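Local coordinates for exoglucanase A (Cellulomonas fimi, PDB 7CBD), which hydrolyses beta-1,4-glucosidic linkages of cellulose with inversion of anomeric configuration, releasing cellobiose from non-reducing chain ends, through the family 6 catalytic domain described here, at residues V52-I57 and F89-Y94; I140-T145 and I184-N189. One frame throughout, in Å; residues are numbered along the deposited sequence.

Contact 1 (V52-I57 and F89-Y94); sequences VWMDRI and FNLVIY
V52, W53 and M54 pair in parallel with L91, V92 and I93, a buried beta ladder that sets the whole of the short strand 52-54 beside the C-terminal half of strand 87-93. Three backbone hydrogen bonds make it: V52 N to N90 O (2.9 Å), V92 N to V52 O (2.8 Å) and M54 N to V92 O (3.0 Å). On one face of the sheet W53 lies alongside V92, whose CG2 sits 3.5 Å from the centroid of the five-membered indole ring, almost exactly on its normal, a clear CH-pi contact. Beyond the ladder, the edge of the six-membered ring of W53 is directed at the face of Y94 in an offset edge-to-face pair, planes at 81°, with W53 CZ3 3.5 Å from Y94 CD2. W53 NE1 bonds to I364 O. Helix 69-83 lies in the connection between the strands, giving the beta-alpha-beta crossover of the distorted alpha/beta barrel of family 6. Y94 lies about 5 Å, side chain to side chain, from D149, the predicted proton donor, and its OH bonds to D100. Replacing W53 by an alanine is likely to leave one flank of V92 and the face of Y94 without their indole partner, and I364 O without its NE1 donor. On the reverse face V52 CG2 reaches the edge of the F89 ring at CE1 (3.7 Å). M54 CG packs on L91 CD2 at the same distance.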
loop_
_atom_site.group_PDB
_atom_site.type_symbol
_atom_site.label_atom_id
_atom_site.label_comp_id
_atom_site.label_asym_id
_atom_site.label_seq_id
_atom_site.Cartn_x
_atom_site.Cartn_y
_atom_site.Cartn_z
ATOM N N VAL A 52 4.229 -5.071 -8.552
ATOM C CA VAL A 52 3.865 -4.626 -9.889
ATOM C C VAL A 52 2.365 -4.369 -9.911
ATOM O O VAL A 52 1.569 -5.253 -9.570
ATOM C CB VAL A 52 4.267 -5.673 -10.941
ATOM C CG1 VAL A 52 3.696 -5.297 -12.302
ATOM C CG2 VAL A 52 5.783 -5.802 -10.984
ATOM N N TRP A 53 1.974 -3.161 -10.312
ATOM C CA TRP A 53 0.575 -2.740 -10.286
ATOM C C TRP A 53 -0.048 -2.927 -11.662
ATOM O O TRP A 53 0.417 -2.340 -12.644
ATOM C CB TRP A 53 0.460 -1.267 -9.892
ATOM C CG TRP A 53 0.756 -0.999 -8.451
ATOM C CD1 TRP A 53 1.945 -1.209 -7.796
ATOM C CD2 TRP A 53 -0.154 -0.471 -7.476
ATOM N NE1 TRP A 53 1.825 -0.833 -6.474
ATOM C CE2 TRP A 53 0.549 -0.381 -6.254
ATOM C CE3 TRP A 53 -1.490 -0.061 -7.515
ATOM C CZ2 TRP A 53 -0.049 0.088 -5.085
ATOM C CZ3 TRP A 53 -2.074 0.410 -6.352
ATOM C CH2 TRP A 53 -1.355 0.484 -5.157
ATOM N N MET A 54 -1.124 -3.713 -11.728
ATOM C CA MET A 54 -1.974 -3.734 -12.916
ATOM C C MET A 54 -3.062 -2.678 -12.715
ATOM O O MET A 54 -4.216 -2.966 -12.403
ATOM C CB MET A 54 -2.538 -5.131 -13.148
ATOM C CG MET A 54 -1.468 -6.149 -13.556
ATOM S SD MET A 54 -0.760 -5.844 -15.195
ATOM C CE MET A 54 0.932 -5.401 -14.808
ATOM N N ASP A 55 -2.656 -1.413 -12.854
ATOM C CA ASP A 55 -3.533 -0.294 -12.512
ATOM C C ASP A 55 -4.441 0.140 -13.653
ATOM O O ASP A 55 -5.195 1.107 -13.495
ATOM C CB ASP A 55 -2.748 0.900 -11.942
ATOM C CG ASP A 55 -1.676 1.424 -12.885
ATOM O OD1 ASP A 55 -1.411 0.793 -13.924
ATOM O OD2 ASP A 55 -1.088 2.486 -12.578
ATOM N N ARG A 56 -4.393 -0.554 -14.784
ATOM C CA ARG A 56 -5.286 -0.327 -15.908
ATOM C C ARG A 56 -5.129 -1.518 -16.838
ATOM O O ARG A 56 -4.129 -2.243 -16.777
ATOM C CB ARG A 56 -4.972 0.983 -16.642
ATOM C CG ARG A 56 -3.501 1.217 -16.876
ATOM C CD ARG A 56 -3.256 2.547 -17.588
ATOM N NE ARG A 56 -1.887 3.033 -17.442
ATOM C CZ ARG A 56 -1.317 3.938 -18.235
ATOM N NH1 ARG A 56 -0.068 4.319 -18.006
ATOM N NH2 ARG A 56 -1.988 4.460 -19.255
ATOM N N ILE A 57 -6.116 -1.699 -17.716
ATOM C CA ILE A 57 -6.099 -2.843 -18.625
ATOM C C ILE A 57 -4.844 -2.837 -19.494
ATOM O O ILE A 57 -4.238 -3.887 -19.737
ATOM C CB ILE A 57 -7.393 -2.878 -19.457
ATOM C CG1 ILE A 57 -8.539 -3.407 -18.597
ATOM C CG2 ILE A 57 -7.202 -3.708 -20.733
ATOM C CD1 ILE A 57 -9.916 -3.012 -19.112
ATOM N N PHE A 89 6.090 -13.142 -6.051
ATOM C CA PHE A 89 5.889 -12.020 -6.952
ATOM C C PHE A 89 4.678 -11.241 -6.450
ATOM O O PHE A 89 3.570 -11.778 -6.414
ATOM C CB PHE A 89 5.655 -12.566 -8.364
ATOM C CG PHE A 89 5.182 -11.537 -9.349
ATOM C CD1 PHE A 89 5.942 -10.413 -9.610
ATOM C CD2 PHE A 89 3.975 -11.691 -10.016
ATOM C CE1 PHE A 89 5.510 -9.460 -10.515
ATOM C CE2 PHE A 89 3.544 -10.750 -10.923
ATOM C CZ PHE A 89 4.315 -9.630 -11.173
ATOM N N ASN A 90 4.897 -9.995 -6.026
ATOM C CA ASN A 90 3.805 -9.146 -5.552
ATOM C C ASN A 90 3.121 -8.468 -6.731
ATOM O O ASN A 90 3.767 -7.756 -7.503
ATOM C CB ASN A 90 4.335 -8.087 -4.592
ATOM C CG ASN A 90 4.803 -8.678 -3.286
ATOM O OD1 ASN A 90 3.990 -9.063 -2.450
ATOM N ND2 ASN A 90 6.116 -8.754 -3.104
ATOM N N LEU A 91 1.807 -8.664 -6.840
ATOM C CA LEU A 91 1.005 -8.184 -7.956
ATOM C C LEU A 91 -0.193 -7.448 -7.376
ATOM O O LEU A 91 -0.846 -7.962 -6.464
ATOM C CB LEU A 91 0.494 -9.410 -8.706
ATOM C CG LEU A 91 0.263 -9.466 -10.224
ATOM C CD1 LEU A 91 -0.941 -10.349 -10.571
ATOM C CD2 LEU A 91 0.188 -8.143 -10.905
ATOM N N VAL A 92 -0.496 -6.255 -7.885
ATOM C CA VAL A 92 -1.643 -5.491 -7.396
ATOM C C VAL A 92 -2.772 -5.541 -8.417
ATOM O O VAL A 92 -2.599 -5.135 -9.575
ATOM C CB VAL A 92 -1.293 -4.039 -7.047
ATOM C CG1 VAL A 92 -2.441 -3.425 -6.241
ATOM C CG2 VAL A 92 0.002 -3.985 -6.259
ATOM N N ILE A 93 -3.923 -6.025 -7.960
ATOM C CA ILE A 93 -5.160 -6.066 -8.724
ATOM C C ILE A 93 -5.914 -4.784 -8.369
ATOM O O ILE A 93 -6.277 -4.575 -7.206
ATOM C CB ILE A 93 -5.970 -7.312 -8.326
ATOM C CG1 ILE A 93 -5.118 -8.581 -8.465
ATOM C CG2 ILE A 93 -7.262 -7.414 -9.120
ATOM C CD1 ILE A 93 -4.597 -8.834 -9.863
ATOM N N TYR A 94 -6.106 -3.894 -9.346
ATOM C CA TYR A 94 -6.539 -2.532 -9.033
ATOM C C TYR A 94 -7.244 -1.902 -10.225
ATOM O O TYR A 94 -6.721 -0.963 -10.838
ATOM C CB TYR A 94 -5.333 -1.675 -8.619
ATOM C CG TYR A 94 -5.638 -0.295 -8.048
ATOM C CD1 TYR A 94 -6.633 -0.106 -7.098
ATOM C CD2 TYR A 94 -4.882 0.808 -8.431
ATOM C CE1 TYR A 94 -6.893 1.156 -6.564
ATOM C CE2 TYR A 94 -5.126 2.059 -7.905
ATOM C CZ TYR A 94 -6.127 2.229 -6.970
ATOM O OH TYR A 94 -6.350 3.489 -6.453
#

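Contact 2 (I140-T145 and I184-N189); sequences IRIAAT and IPNVYN
Y188, I142 and N186 bury the most surface where segment 184-189 runs up beside segment 140-145. N186 precedes the strand, in a type I turn from I184 to V187, and brings both its backbone and its side chain to the neighbour. Its CG stands between backbone N and carbonyl carbon (chi1 55°), which turns the carboxamide toward I140; ND2 donates to I140 O at 2.9 Å, with the acceptor close to the amide plane. The main-chain O of N186 accepts from I142 N, also at 2.9 Å, so this one asparagine starts the pairing with two bonds. I142 then takes Y188 N on its own carbonyl O (2.8 Å), and A144 N continues to Y188 O. This parallel ladder joins strands 141-146 and 187-192, successive strands of the barrel sheet linked through helix 161-182, another beta-alpha-beta unit of the family 6 fold. I142 points to the same face as V187, A144 and N189. Its CD1 reaches the N186 amide, 3.7 Å from ND2, and lies more loosely against V187 CG2 (4.2 Å). Helix 161-182 covers V187 and N189 on this face. Y188 points to the opposite face, with A143. Its ring meets I142 O edge-on, in plane, with CD2 3.7 Å from that oxygen. Y188 CE2 meets R141 CB and CG obliquely, each at 4.1 Å, at the alkyl root of an extended side chain. Residues of the N-terminal segment cover Y188 and hold R141: H5 stacks on the Y188 ring, V6 N bonds to its OH, and P9 O accepts from R141 NH1.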
loop_
_atom_site.group_PDB
_atom_site.type_symbol
_atom_site.label_atom_id
_atom_site.label_comp_id
_atom_site.label_asym_id
_atom_site.label_seq_id
_atom_site.Cartn_x
_atom_site.Cartn_y
_atom_site.Cartn_z
ATOM N N ILE A 140 6.801 -20.277 -9.282
ATOM C CA ILE A 140 6.792 -19.078 -8.456
ATOM C C ILE A 140 5.477 -19.016 -7.686
ATOM O O ILE A 140 4.526 -19.750 -7.967
ATOM C CB ILE A 140 7.036 -17.781 -9.257
ATOM C CG1 ILE A 140 5.864 -17.495 -10.202
ATOM C CG2 ILE A 140 8.381 -17.845 -9.991
ATOM C CD1 ILE A 140 5.969 -16.157 -10.888
ATOM N N ARG A 141 5.446 -18.143 -6.688
ATOM C CA ARG A 141 4.235 -17.823 -5.952
ATOM C C ARG A 141 3.866 -16.383 -6.265
ATOM O O ARG A 141 4.745 -15.536 -6.430
ATOM C CB ARG A 141 4.465 -17.981 -4.445
ATOM C CG ARG A 141 4.868 -19.386 -4.038
ATOM C CD ARG A 141 5.299 -19.450 -2.584
ATOM N NE ARG A 141 5.595 -20.825 -2.203
ATOM C CZ ARG A 141 6.126 -21.200 -1.046
ATOM N NH1 ARG A 141 6.460 -20.302 -0.126
ATOM N NH2 ARG A 141 6.330 -22.487 -0.814
ATOM N N ILE A 142 2.570 -16.107 -6.359
ATOM C CA ILE A 142 2.080 -14.760 -6.622
ATOM C C ILE A 142 1.260 -14.324 -5.417
ATOM O O ILE A 142 0.288 -14.994 -5.046
ATOM C CB ILE A 142 1.258 -14.688 -7.922
ATOM C CG1 ILE A 142 2.107 -15.161 -9.122
ATOM C CG2 ILE A 142 0.726 -13.273 -8.117
ATOM C CD1 ILE A 142 1.866 -16.598 -9.534
ATOM N N ALA A 143 1.666 -13.228 -4.785
ATOM C CA ALA A 143 0.872 -12.608 -3.733
ATOM C C ALA A 143 0.098 -11.479 -4.391
ATOM O O ALA A 143 0.684 -10.472 -4.792
ATOM C CB ALA A 143 1.752 -12.083 -2.604
ATOM N N ALA A 144 -1.202 -11.671 -4.543
ATOM C CA ALA A 144 -2.063 -10.708 -5.214
ATOM C C ALA A 144 -2.695 -9.816 -4.152
ATOM O O ALA A 144 -3.489 -10.290 -3.327
ATOM C CB ALA A 144 -3.133 -11.451 -6.009
ATOM N N THR A 145 -2.313 -8.536 -4.147
ATOM C CA THR A 145 -3.005 -7.558 -3.319
ATOM C C THR A 145 -4.304 -7.185 -4.027
ATOM O O THR A 145 -4.276 -6.684 -5.156
ATOM C CB THR A 145 -2.126 -6.325 -3.104
ATOM O OG1 THR A 145 -1.061 -6.641 -2.200
ATOM C CG2 THR A 145 -2.944 -5.177 -2.507
ATOM N N ILE A 184 -6.155 -20.757 -8.731
ATOM C CA ILE A 184 -4.779 -20.975 -9.164
ATOM C C ILE A 184 -3.957 -21.275 -7.914
ATOM O O ILE A 184 -3.838 -20.399 -7.044
ATOM C CB ILE A 184 -4.243 -19.751 -9.918
ATOM C CG1 ILE A 184 -5.261 -19.324 -10.986
ATOM C CG2 ILE A 184 -2.858 -20.036 -10.518
ATOM C CD1 ILE A 184 -4.917 -18.052 -11.716
ATOM N N PRO A 185 -3.404 -22.483 -7.762
ATOM C CA PRO A 185 -2.893 -22.894 -6.442
ATOM C C PRO A 185 -1.692 -22.112 -5.952
ATOM O O PRO A 185 -1.448 -22.098 -4.738
ATOM C CB PRO A 185 -2.546 -24.376 -6.638
ATOM C CG PRO A 185 -2.351 -24.513 -8.107
ATOM C CD PRO A 185 -3.347 -23.587 -8.734
ATOM N N ASN A 186 -0.916 -21.494 -6.838
ATOM C CA ASN A 186 0.239 -20.714 -6.422
ATOM C C ASN A 186 -0.064 -19.227 -6.299
ATOM O O ASN A 186 0.869 -18.425 -6.182
ATOM C CB ASN A 186 1.440 -20.965 -7.346
ATOM C CG ASN A 186 1.118 -20.720 -8.810
ATOM O OD1 ASN A 186 -0.023 -20.894 -9.255
ATOM N ND2 ASN A 186 2.126 -20.322 -9.573
ATOM N N VAL A 187 -1.338 -18.840 -6.327
ATOM C CA VAL A 187 -1.748 -17.460 -6.086
ATOM C C VAL A 187 -2.300 -17.362 -4.671
ATOM O O VAL A 187 -3.088 -18.217 -4.240
ATOM C CB VAL A 187 -2.779 -16.980 -7.123
ATOM C CG1 VAL A 187 -3.246 -15.558 -6.802
ATOM C CG2 VAL A 187 -2.185 -17.026 -8.518
ATOM N N TYR A 188 -1.875 -16.317 -3.955
ATOM C CA TYR A 188 -2.224 -16.064 -2.561
ATOM C C TYR A 188 -2.878 -14.693 -2.515
ATOM O O TYR A 188 -2.261 -13.698 -2.902
ATOM C CB TYR A 188 -0.952 -16.091 -1.697
ATOM C CG TYR A 188 -0.329 -17.476 -1.698
ATOM C CD1 TYR A 188 -0.569 -18.356 -0.651
ATOM C CD2 TYR A 188 0.445 -17.927 -2.772
ATOM C CE1 TYR A 188 -0.049 -19.645 -0.660
ATOM C CE2 TYR A 188 0.975 -19.219 -2.794
ATOM C CZ TYR A 188 0.718 -20.075 -1.732
ATOM O OH TYR A 188 1.217 -21.364 -1.728
ATOM N N ASN A 189 -4.133 -14.642 -2.076
ATOM C CA ASN A 189 -4.940 -13.431 -2.160
ATOM C C ASN A 189 -4.893 -12.685 -0.836
ATOM O O ASN A 189 -5.326 -13.216 0.197
ATOM C CB ASN A 189 -6.387 -13.783 -2.488
ATOM C CG ASN A 189 -6.543 -14.320 -3.882
ATOM O OD1 ASN A 189 -5.806 -13.947 -4.789
ATOM N ND2 ASN A 189 -7.503 -15.212 -4.064
#

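How the contacts relate
Both contacts are buried parallel ladders of one sheet, and strands 87-93 and 141-146, one from each, are immediate neighbours. F89 N to R141 O and L91 O to T145 N, each 2.8 Å, are probable hydrogen bonds between them, while F89 O packs on I142 CG2. Their centres are 12 Å apart. Contact 1, nearer the centre of the domain, ends in an aromatic pair close to the predicted proton donor, with the predicted nucleophile somewhat farther. Contact 2 lies away from those sites and begins at a turn, where an asparagine amide extends the backbone pairing. Helix 69-83 touches both, through V52 and F89 in contact 1 and I140 in contact 2, while helix 161-182 covers V187 and N189 of contact 2.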